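Local coordinates for protein alpha-glucosidase (Bacteroides thetaiotaomicron, PDB 5XFM) that hydrolyses beta-L-arabinopyranosides and alpha-galactosides, as a bifunctional glycoside hydrolase of family 97, at residues T80-T85 with S90-R95; W260-V265 with T275-D280; L493-L498 with P533-D538. The protein carries 1 engineered substitution. All blocks are in the same frame, centred on the assembly; numbering follows the deposited sequence.

Interactions 1 and 2 belong to the N-terminal part of the enzyme and reach the same nine-stranded antiparallel sheet. Interaction 1 pairs two strands at one margin of that sheet and is partly buried. Interaction 2 is buried and sets a threonine-rich turn against strand 256-266. The two meet where Tyr82 OH lies 2.8 Å from Asp280 OD1, a probable hydrogen bond. Interaction 3 lies in the family 97 catalytic part, with its centre about 40 Å from that of interaction 1. It is buried, yet asparagine amides and waters hold it. Backbone bonds dominate the first contact, van der Waals packing and hydroxyls sharing a carboxylate the second, and side-chain amide bonds the third.

Interaction 1: T80-T85 with S90-R95; sequences TVYQQT and SNVHYR
This is the end of an antiparallel beta hairpin, in which strand 69-83 turns back into strand 91-104, and Thr80 to Gln83 pair with Tyr94 to Asn91. Strand 69-83 is the outermost strand of its sheet within the chain. The sheet lies in the N-terminal part, whose sequence family belongs to the galactose mutarotase clan. Thr80 with Tyr94 and Tyr82 with Val92 are hydrogen-bonded pairs. Val81 with His93 and Gln83 with Asn91 are non-hydrogen-bonded pairs. Thr80 N gives a bond of 2.9 Å to Tyr94 O, and Tyr94 N returns one of 2.8 Å to Thr80 O. Tyr82 and Val92 exchange an equivalent pair, Tyr82 N to Val92 O and Val92 N to Tyr82 O. Near the turn, Gln84 N reaches Ser90 O at 3.2 Å.

Tyr82, Val92, Thr80 and Tyr94 put their side chains on one face. The Tyr82 ring stands beside Val92 and points the same way. Its CG sits between the backbone N and the carbonyl carbon (chi1 70°), which brings the ring over the neighbouring strand. Trp279 touches the tyrosine, whose hydroxyl has Asp280 of the same short helix as its partner. That helix therefore covers this face.

The other face carries Val81, His93, Gln83 and Asn91 and is mostly exposed. His93 CD2 meets Thr80 O at the edge of the imidazole, in its plane, while His93 NE2 bonds to Asp79. Asn91 OD1 lies 3.3 Å from Gln83 CG, and their amide planes are 49° apart.

A CH-pi contact packs the covered face. Val92 CB sits 3.7 Å from the centroid of the Tyr82 ring, 20° off its normal, and Val92 CG1 rests 3.5 Å from Tyr82 CE2.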
loop_
_atom_site.group_PDB
_atom_site.type_symbol
_atom_site.label_atom_id
_atom_site.label_comp_id
_atom_site.label_asym_id
_atom_site.label_seq_id
_atom_site.Cartn_x
_atom_site.Cartn_y
_atom_site.Cartn_z
ATOM N N THR A 80 -16.375 18.238 0.044
ATOM C CA THR A 80 -16.172 18.071 1.475
ATOM C C THR A 80 -14.696 18.187 1.826
ATOM O O THR A 80 -13.841 18.131 0.954
ATOM C CB THR A 80 -16.701 16.708 1.969
ATOM O OG1 THR A 80 -16.251 15.672 1.092
ATOM C CG2 THR A 80 -18.218 16.697 2.004
ATOM N N VAL A 81 -14.408 18.370 3.108
ATOM C CA VAL A 81 -13.039 18.402 3.600
ATOM C C VAL A 81 -12.885 17.332 4.664
ATOM O O VAL A 81 -13.758 17.168 5.514
ATOM C CB VAL A 81 -12.661 19.790 4.178
ATOM C CG1 VAL A 81 -11.264 19.773 4.785
ATOM C CG2 VAL A 81 -12.769 20.853 3.106
ATOM N N TYR A 82 -11.795 16.578 4.605
ATOM C CA TYR A 82 -11.541 15.611 5.659
ATOM C C TYR A 82 -10.074 15.578 6.077
ATOM O O TYR A 82 -9.176 15.917 5.301
ATOM C CB TYR A 82 -12.020 14.211 5.238
ATOM C CG TYR A 82 -11.237 13.505 4.145
ATOM C CD1 TYR A 82 -10.087 12.776 4.440
ATOM C CD2 TYR A 82 -11.682 13.516 2.829
ATOM C CE1 TYR A 82 -9.381 12.106 3.446
ATOM C CE2 TYR A 82 -10.988 12.845 1.828
ATOM C CZ TYR A 82 -9.839 12.144 2.142
ATOM O OH TYR A 82 -9.149 11.476 1.152
ATOM N N GLN A 83 -9.847 15.212 7.331
ATOM C CA GLN A 83 -8.495 15.074 7.852
ATOM C C GLN A 83 -8.153 13.597 7.977
ATOM O O GLN A 83 -9.000 12.787 8.364
ATOM C CB GLN A 83 -8.326 15.775 9.204
ATOM C CG GLN A 83 -8.588 17.288 9.212
ATOM C CD GLN A 83 -10.046 17.648 8.987
ATOM O OE1 GLN A 83 -10.933 17.141 9.678
ATOM N NE2 GLN A 83 -10.302 18.535 8.028
ATOM N N GLN A 84 -6.930 13.235 7.601
ATOM C CA GLN A 84 -6.506 11.846 7.682
ATOM C C GLN A 84 -5.025 11.745 8.021
ATOM O O GLN A 84 -4.182 12.278 7.296
ATOM C CB GLN A 84 -6.786 11.127 6.361
ATOM C CG GLN A 84 -6.511 9.637 6.383
ATOM C CD GLN A 84 -7.352 8.897 7.417
ATOM O OE1 GLN A 84 -8.564 9.084 7.497
ATOM N NE2 GLN A 84 -6.706 8.047 8.209
ATOM N N THR A 85 -4.712 11.056 9.115
ATOM C CA THR A 85 -3.325 10.785 9.466
ATOM C C THR A 85 -2.872 9.496 8.798
ATOM O O THR A 85 -3.698 8.745 8.276
ATOM C CB THR A 85 -3.131 10.651 10.981
ATOM O OG1 THR A 85 -3.875 9.524 11.459
ATOM C CG2 THR A 85 -3.592 11.909 11.692
ATOM N N SER A 90 -2.182 15.293 4.878
ATOM C CA SER A 90 -2.952 15.354 6.127
ATOM C C SER A 90 -4.333 16.023 5.998
ATOM O O SER A 90 -5.192 15.852 6.863
ATOM C CB SER A 90 -2.131 16.053 7.217
ATOM O OG SER A 90 -1.949 17.427 6.946
ATOM N N ASN A 91 -4.548 16.774 4.923
ATOM C CA ASN A 91 -5.833 17.447 4.713
ATOM C C ASN A 91 -6.298 17.332 3.270
ATOM O O ASN A 91 -5.555 17.657 2.342
ATOM C CB ASN A 91 -5.753 18.920 5.117
ATOM C CG ASN A 91 -5.767 19.108 6.616
ATOM O OD1 ASN A 91 -6.832 19.183 7.235
ATOM N ND2 ASN A 91 -4.583 19.172 7.215
ATOM N N VAL A 92 -7.518 16.845 3.077
ATOM C CA VAL A 92 -8.040 16.686 1.728
ATOM C C VAL A 92 -9.319 17.481 1.476
ATOM O O VAL A 92 -10.286 17.410 2.249
ATOM C CB VAL A 92 -8.299 15.199 1.403
ATOM C CG1 VAL A 92 -8.924 15.049 0.018
ATOM C CG2 VAL A 92 -7.005 14.401 1.505
ATOM N N HIS A 93 -9.291 18.261 0.396
ATOM C CA HIS A 93 -10.484 18.905 -0.134
ATOM C C HIS A 93 -11.017 18.064 -1.292
ATOM O O HIS A 93 -10.553 18.179 -2.424
ATOM C CB HIS A 93 -10.186 20.331 -0.600
ATOM C CG HIS A 93 -11.393 21.069 -1.098
ATOM N ND1 HIS A 93 -11.307 22.166 -1.928
ATOM C CD2 HIS A 93 -12.715 20.877 -0.866
ATOM C CE1 HIS A 93 -12.522 22.611 -2.196
ATOM N NE2 HIS A 93 -13.394 21.846 -1.562
ATOM N N TYR A 94 -11.981 17.204 -0.991
ATOM C CA TYR A 94 -12.538 16.281 -1.963
ATOM C C TYR A 94 -13.708 16.908 -2.745
ATOM O O TYR A 94 -14.734 17.297 -2.179
ATOM C CB TYR A 94 -12.979 15.000 -1.249
ATOM C CG TYR A 94 -13.598 13.966 -2.147
ATOM C CD1 TYR A 94 -12.968 13.561 -3.321
ATOM C CD2 TYR A 94 -14.807 13.372 -1.809
ATOM C CE1 TYR A 94 -13.543 12.603 -4.144
ATOM C CE2 TYR A 94 -15.387 12.414 -2.622
ATOM C CZ TYR A 94 -14.754 12.036 -3.786
ATOM O OH TYR A 94 -15.338 11.087 -4.589
ATOM N N ARG A 95 -13.527 16.975 -4.059
ATOM C CA ARG A 95 -14.473 17.585 -4.987
ATOM C C ARG A 95 -14.694 16.629 -6.147
ATOM O O ARG A 95 -13.765 16.331 -6.895
ATOM C CB ARG A 95 -13.934 18.933 -5.477
ATOM C CG ARG A 95 -14.744 19.646 -6.549
ATOM C CD ARG A 95 -16.197 19.912 -6.180
ATOM N NE ARG A 95 -16.906 20.555 -7.289
ATOM C CZ ARG A 95 -17.640 19.914 -8.194
ATOM N NH1 ARG A 95 -17.797 18.602 -8.114
ATOM N NH2 ARG A 95 -18.229 20.585 -9.176
#

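Interaction 2: W260-V265 with T275-D280; sequences WRTITV and TTVPWD
Van der Waals packing joins Val277 to strand 256-266. Val277 CG1 lies 3.9 Å from Thr262 CB and 3.8 Å from the hydroxyl oxygen Thr264 OG1. This methyl sits between the backbone N and the carbonyl carbon (chi1 75°), and it is the branch that meets both threonines. Thr264 CG2 adds a contact of 3.8 Å to Thr275 CB. Thr262, Thr264, Thr275 and Val277 are all buried.

The polar atoms gather beside this patch. Thr264 OG1 and Thr275 OG1 approach to 3.3 Å, their side chains crossing at a slant. Both hydroxyls bond to Asp121 OD2 on the adjacent strand 121-128. One carboxylate oxygen thus ties the strand and the turn together, and both buried hydroxyls have a partner.

Within the second segment, Thr275 OG1 also accepts from Val277 N at 3.3 Å, with a nearly straight N-H...O angle of 173°. Thr276 O takes bonds from Trp279 N and Asp280 N, both 2.9 Å long. The Thr275 hydroxyl therefore opens an ST turn, which leads into a short, weakly bonded helix at about 277-280, packed against the N-terminal beta sheet.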
loop_
_atom_site.group_PDB
_atom_site.type_symbol
_atom_site.label_atom_id
_atom_site.label_comp_id
_atom_site.label_asym_id
_atom_site.label_seq_id
_atom_site.Cartn_x
_atom_site.Cartn_y
_atom_site.Cartn_z
ATOM N N TRP A 260 -15.319 -0.296 -3.626
ATOM C CA TRP A 260 -15.089 0.651 -4.704
ATOM C C TRP A 260 -13.987 0.152 -5.644
ATOM O O TRP A 260 -12.916 -0.249 -5.194
ATOM C CB TRP A 260 -14.719 2.022 -4.139
ATOM C CG TRP A 260 -15.805 2.635 -3.297
ATOM C CD1 TRP A 260 -15.982 2.479 -1.948
ATOM C CD2 TRP A 260 -16.866 3.492 -3.743
ATOM N NE1 TRP A 260 -17.085 3.184 -1.529
ATOM C CE2 TRP A 260 -17.643 3.819 -2.609
ATOM C CE3 TRP A 260 -17.232 4.021 -4.985
ATOM C CZ2 TRP A 260 -18.763 4.646 -2.684
ATOM C CZ3 TRP A 260 -18.348 4.844 -5.055
ATOM C CH2 TRP A 260 -19.099 5.145 -3.911
ATOM N N ARG A 261 -14.269 0.156 -6.941
ATOM C CA ARG A 261 -13.265 -0.064 -7.977
ATOM C C ARG A 261 -12.675 1.301 -8.321
ATOM O O ARG A 261 -13.429 2.245 -8.571
ATOM C CB ARG A 261 -13.909 -0.668 -9.213
ATOM C CG ARG A 261 -14.859 -1.818 -8.931
ATOM C CD ARG A 261 -14.143 -2.993 -8.375
ATOM N NE ARG A 261 -15.027 -4.044 -7.875
ATOM C CZ ARG A 261 -14.793 -4.711 -6.747
ATOM N NH1 ARG A 261 -13.740 -4.402 -5.996
ATOM N NH2 ARG A 261 -15.624 -5.658 -6.349
ATOM N N THR A 262 -11.353 1.422 -8.362
ATOM C CA THR A 262 -10.750 2.740 -8.537
ATOM C C THR A 262 -9.860 2.849 -9.772
ATOM O O THR A 262 -9.053 1.962 -10.070
ATOM C CB THR A 262 -9.921 3.143 -7.302
ATOM O OG1 THR A 262 -8.740 2.334 -7.228
ATOM C CG2 THR A 262 -10.743 2.962 -6.019
ATOM N N ILE A 263 -10.010 3.967 -10.476
ATOM C CA ILE A 263 -9.228 4.269 -11.662
ATOM C C ILE A 263 -8.582 5.648 -11.542
ATOM O O ILE A 263 -9.266 6.666 -11.606
ATOM C CB ILE A 263 -10.094 4.246 -12.929
ATOM C CG1 ILE A 263 -10.966 2.991 -12.969
ATOM C CG2 ILE A 263 -9.225 4.362 -14.175
ATOM C CD1 ILE A 263 -12.000 3.008 -14.085
ATOM N N THR A 264 -7.272 5.683 -11.341
ATOM C CA THR A 264 -6.556 6.948 -11.267
ATOM C C THR A 264 -5.944 7.229 -12.629
ATOM O O THR A 264 -5.093 6.487 -13.094
ATOM C CB THR A 264 -5.458 6.911 -10.191
ATOM O OG1 THR A 264 -6.050 6.635 -8.918
ATOM C CG2 THR A 264 -4.707 8.235 -10.130
ATOM N N VAL A 265 -6.381 8.288 -13.287
ATOM C CA VAL A 265 -5.997 8.490 -14.680
ATOM C C VAL A 265 -5.441 9.898 -14.873
ATOM O O VAL A 265 -5.914 10.846 -14.252
ATOM C CB VAL A 265 -7.189 8.209 -15.624
ATOM C CG1 VAL A 265 -8.472 8.735 -15.026
ATOM C CG2 VAL A 265 -6.949 8.780 -17.029
ATOM N N THR A 275 -2.602 10.687 -5.743
ATOM C CA THR A 275 -4.000 10.281 -5.588
ATOM C C THR A 275 -4.376 9.971 -4.137
ATOM O O THR A 275 -3.575 9.423 -3.368
ATOM C CB THR A 275 -4.332 9.042 -6.451
ATOM O OG1 THR A 275 -5.736 8.768 -6.373
ATOM C CG2 THR A 275 -3.553 7.813 -5.981
ATOM N N THR A 276 -5.601 10.340 -3.769
ATOM C CA THR A 276 -6.141 10.013 -2.456
ATOM C C THR A 276 -7.423 9.192 -2.551
ATOM O O THR A 276 -8.121 9.005 -1.557
ATOM C CB THR A 276 -6.405 11.281 -1.617
ATOM O OG1 THR A 276 -7.242 12.183 -2.351
ATOM C CG2 THR A 276 -5.096 11.979 -1.282
ATOM N N VAL A 277 -7.710 8.660 -3.736
ATOM C CA VAL A 277 -8.957 7.926 -3.922
ATOM C C VAL A 277 -9.139 6.690 -3.001
ATOM O O VAL A 277 -10.278 6.352 -2.686
ATOM C CB VAL A 277 -9.150 7.518 -5.417
ATOM C CG1 VAL A 277 -8.244 6.365 -5.824
ATOM C CG2 VAL A 277 -10.617 7.188 -5.706
ATOM N N PRO A 278 -8.049 6.037 -2.520
ATOM C CA PRO A 278 -8.375 4.977 -1.549
ATOM C C PRO A 278 -9.090 5.488 -0.297
ATOM O O PRO A 278 -9.797 4.722 0.362
ATOM C CB PRO A 278 -7.000 4.407 -1.170
ATOM C CG PRO A 278 -6.117 4.751 -2.297
ATOM C CD PRO A 278 -6.607 6.044 -2.843
ATOM N N TRP A 279 -8.897 6.764 0.024
ATOM C CA TRP A 279 -9.476 7.352 1.222
ATOM C C TRP A 279 -10.651 8.311 0.910
ATOM O O TRP A 279 -11.425 8.661 1.798
ATOM C CB TRP A 279 -8.369 8.051 2.017
ATOM C CG TRP A 279 -7.218 7.112 2.249
ATOM C CD1 TRP A 279 -7.144 6.128 3.188
ATOM C CD2 TRP A 279 -5.999 7.037 1.495
ATOM N NE1 TRP A 279 -5.951 5.455 3.080
ATOM C CE2 TRP A 279 -5.231 5.994 2.048
ATOM C CE3 TRP A 279 -5.480 7.758 0.414
ATOM C CZ2 TRP A 279 -3.969 5.656 1.560
ATOM C CZ3 TRP A 279 -4.225 7.413 -0.076
ATOM C CH2 TRP A 279 -3.486 6.374 0.499
ATOM N N ASP A 280 -10.791 8.720 -0.349
ATOM C CA ASP A 280 -11.855 9.659 -0.734
ATOM C C ASP A 280 -13.264 9.112 -0.518
ATOM O O ASP A 280 -14.184 9.854 -0.183
ATOM C CB ASP A 280 -11.724 10.061 -2.202
ATOM C CG ASP A 280 -10.619 11.064 -2.441
ATOM O OD1 ASP A 280 -10.111 11.656 -1.456
ATOM O OD2 ASP A 280 -10.276 11.273 -3.626
#

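Interaction 3: L493-L498 with P533-D538; sequences LLNKRL and PNNLKD. Engineered in segment 493-498: Leu493 (natural residue Phe).
Asn495 OD1 accepts two amide hydrogen bonds from the facing segment. Asn535 ND2 gives the shorter one, 2.7 Å, nearly in line with the Asn495 carbonyl. Asn534 ND2 gives the other, 3.1 Å, and comes at a C=O...N angle of 127°, somewhat tilted from the carbonyl plane. Both donor side chains cross Asn495 at about a right angle. The amide plane of Asn535 is turned 77° from that of Asn495. Leu494 CB adds a looser contact, 4.0 Å from Asn535 OD1.

Asp538 takes the other N-H of each donor amide. Asn534 ND2 bonds to Asp538 OD2 at 2.9 Å, almost perfectly straight. Asn535 ND2 bonds to Asp538 OD1 at 3.3 Å. Each carboxylate oxygen uses its syn lone pair, so the aspartate takes both amides side by side. The CG of Asn534 sits between its backbone N and carbonyl carbon (chi1 56°), which turns this amide back toward Asp538. Asn535 OD1 bonds to Ala532 N, which helps to set the rotation of the Asn535 amide.

Waters extend the network. One accepts from Leu494 N and donates to Asn535 OD1. Another accepts from Asn495 ND2 at 3.1 Å and donates to Asn534 OD1. Farther out, Arg508 bonds to the carbonyl oxygen of Asn495. Leu303 of helix 300-304 packs on the Asn495 side chain, and Met544 of helix 541-549 packs on Leu494 and Asn535.

The contact joins the loop leading into the short, weakly bonded strand near 497-498 to the short helix 535-538 in the catalytic part, whose sequence family belongs to the TIM-barrel clan. Asp538 fixes both amides, orienting their second N-H groups toward Asn495. Its charge would probably make Asn534 OD1 and Asn535 OD1 better acceptors. Direct and water-borne bonds let this buried join be polar.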
loop_
_atom_site.group_PDB
_atom_site.type_symbol
_atom_site.label_atom_id
_atom_site.label_comp_id
_atom_site.label_asym_id
_atom_site.label_seq_id
_atom_site.Cartn_x
_atom_site.Cartn_y
_atom_site.Cartn_z
ATOM N N LEU A 493 19.013 0.423 4.971
ATOM C CA LEU A 493 20.096 -0.445 5.402
ATOM C C LEU A 493 21.405 0.313 5.271
ATOM O O LEU A 493 21.849 0.608 4.163
ATOM C CB LEU A 493 20.133 -1.733 4.573
ATOM C CG LEU A 493 19.038 -2.757 4.871
ATOM C CD1 LEU A 493 18.481 -3.351 3.592
ATOM C CD2 LEU A 493 19.577 -3.852 5.770
ATOM N N LEU A 494 22.020 0.638 6.401
ATOM C CA LEU A 494 23.257 1.398 6.368
ATOM C C LEU A 494 24.456 0.463 6.503
ATOM O O LEU A 494 25.586 0.851 6.225
ATOM C CB LEU A 494 23.252 2.476 7.452
ATOM C CG LEU A 494 22.251 3.598 7.153
ATOM C CD1 LEU A 494 22.270 4.678 8.218
ATOM C CD2 LEU A 494 22.553 4.205 5.792
ATOM N N ASN A 495 24.192 -0.779 6.905
ATOM C CA ASN A 495 25.163 -1.862 6.772
ATOM C C ASN A 495 25.584 -2.058 5.313
ATOM O O ASN A 495 24.773 -1.888 4.405
ATOM C CB ASN A 495 24.576 -3.167 7.321
ATOM C CG ASN A 495 24.942 -3.415 8.773
ATOM O OD1 ASN A 495 25.238 -2.487 9.525
ATOM N ND2 ASN A 495 24.881 -4.673 9.184
ATOM N N LYS A 496 26.847 -2.410 5.087
ATOM C CA LYS A 496 27.309 -2.718 3.736
ATOM C C LYS A 496 27.132 -4.193 3.446
ATOM O O LYS A 496 26.939 -4.600 2.300
ATOM C CB LYS A 496 28.770 -2.336 3.541
ATOM C CG LYS A 496 29.067 -0.860 3.615
ATOM C CD LYS A 496 30.567 -0.642 3.715
ATOM C CE LYS A 496 30.905 0.820 3.901
ATOM N NZ LYS A 496 30.758 1.545 2.606
ATOM N N ARG A 497 27.218 -4.998 4.497
ATOM C CA ARG A 497 27.008 -6.424 4.362
ATOM C C ARG A 497 25.863 -6.844 5.267
ATOM O O ARG A 497 25.850 -6.530 6.465
ATOM C CB ARG A 497 28.286 -7.194 4.697
ATOM C CG ARG A 497 29.444 -6.880 3.763
ATOM C CD ARG A 497 29.129 -7.279 2.329
ATOM N NE ARG A 497 28.888 -8.713 2.194
ATOM C CZ ARG A 497 29.851 -9.622 2.079
ATOM N NH1 ARG A 497 31.125 -9.244 2.092
ATOM N NH2 ARG A 497 29.542 -10.907 1.951
ATOM N N LEU A 498 24.912 -7.577 4.700
ATOM C CA LEU A 498 23.640 -7.798 5.377
ATOM C C LEU A 498 23.661 -9.013 6.280
ATOM O O LEU A 498 22.944 -9.991 6.046
ATOM C CB LEU A 498 22.496 -7.910 4.363
ATOM C CG LEU A 498 21.843 -6.584 3.960
ATOM C CD1 LEU A 498 22.867 -5.514 3.611
ATOM C CD2 LEU A 498 20.839 -6.775 2.818
ATOM N N PRO A 533 22.949 -1.449 15.998
ATOM C CA PRO A 533 23.799 -0.689 16.927
ATOM C C PRO A 533 25.191 -0.355 16.380
ATOM O O PRO A 533 25.684 0.765 16.570
ATOM C CB PRO A 533 23.912 -1.620 18.139
ATOM C CG PRO A 533 22.708 -2.482 18.081
ATOM C CD PRO A 533 22.281 -2.589 16.651
ATOM N N ASN A 534 25.801 -1.308 15.685
ATOM C CA ASN A 534 27.119 -1.106 15.089
ATOM C C ASN A 534 27.170 0.073 14.115
ATOM O O ASN A 534 28.251 0.592 13.826
ATOM C CB ASN A 534 27.577 -2.383 14.386
ATOM C CG ASN A 534 26.586 -2.864 13.352
ATOM O OD1 ASN A 534 25.563 -3.455 13.691
ATOM N ND2 ASN A 534 26.891 -2.631 12.085
ATOM N N ASN A 535 26.009 0.498 13.612
ATOM C CA ASN A 535 25.955 1.629 12.693
ATOM C C ASN A 535 26.385 2.928 13.366
ATOM O O ASN A 535 26.799 3.877 12.698
ATOM C CB ASN A 535 24.560 1.793 12.097
ATOM C CG ASN A 535 24.170 0.634 11.203
ATOM O OD1 ASN A 535 22.990 0.424 10.924
ATOM N ND2 ASN A 535 25.163 -0.149 10.771
ATOM N N LEU A 536 26.286 2.992 14.688
ATOM C CA LEU A 536 26.733 4.212 15.351
ATOM C C LEU A 536 28.258 4.299 15.323
ATOM O O LEU A 536 28.820 5.362 15.579
ATOM C CB LEU A 536 26.220 4.283 16.787
ATOM C CG LEU A 536 24.791 4.804 16.938
ATOM C CD1 LEU A 536 24.399 4.872 18.406
ATOM C CD2 LEU A 536 24.634 6.162 16.263
ATOM N N LYS A 537 28.918 3.193 14.971
ATOM C CA LYS A 537 30.376 3.186 14.838
ATOM C C LYS A 537 30.888 3.096 13.390
ATOM O O LYS A 537 31.910 3.700 13.062
ATOM C CB LYS A 537 30.966 2.026 15.646
ATOM C CG LYS A 537 30.731 2.113 17.152
ATOM C CD LYS A 537 31.501 3.261 17.788
ATOM C CE LYS A 537 31.318 3.286 19.299
ATOM N NZ LYS A 537 29.924 3.666 19.680
ATOM N N ASP A 538 30.195 2.354 12.526
ATOM C CA ASP A 538 30.715 2.102 11.175
ATOM C C ASP A 538 29.963 2.834 10.062
ATOM O O ASP A 538 30.166 2.561 8.876
ATOM C CB ASP A 538 30.735 0.594 10.878
ATOM C CG ASP A 538 29.375 -0.069 11.037
ATOM O OD1 ASP A 538 28.339 0.595 10.813
ATOM O OD2 ASP A 538 29.347 -1.273 11.379
HETATM O O HOH W 1 21.911 -0.712 8.999
HETATM O O HOH W 2 28.420 0.320 7.635
HETATM O O HOH W 3 24.825 -5.360 12.175
#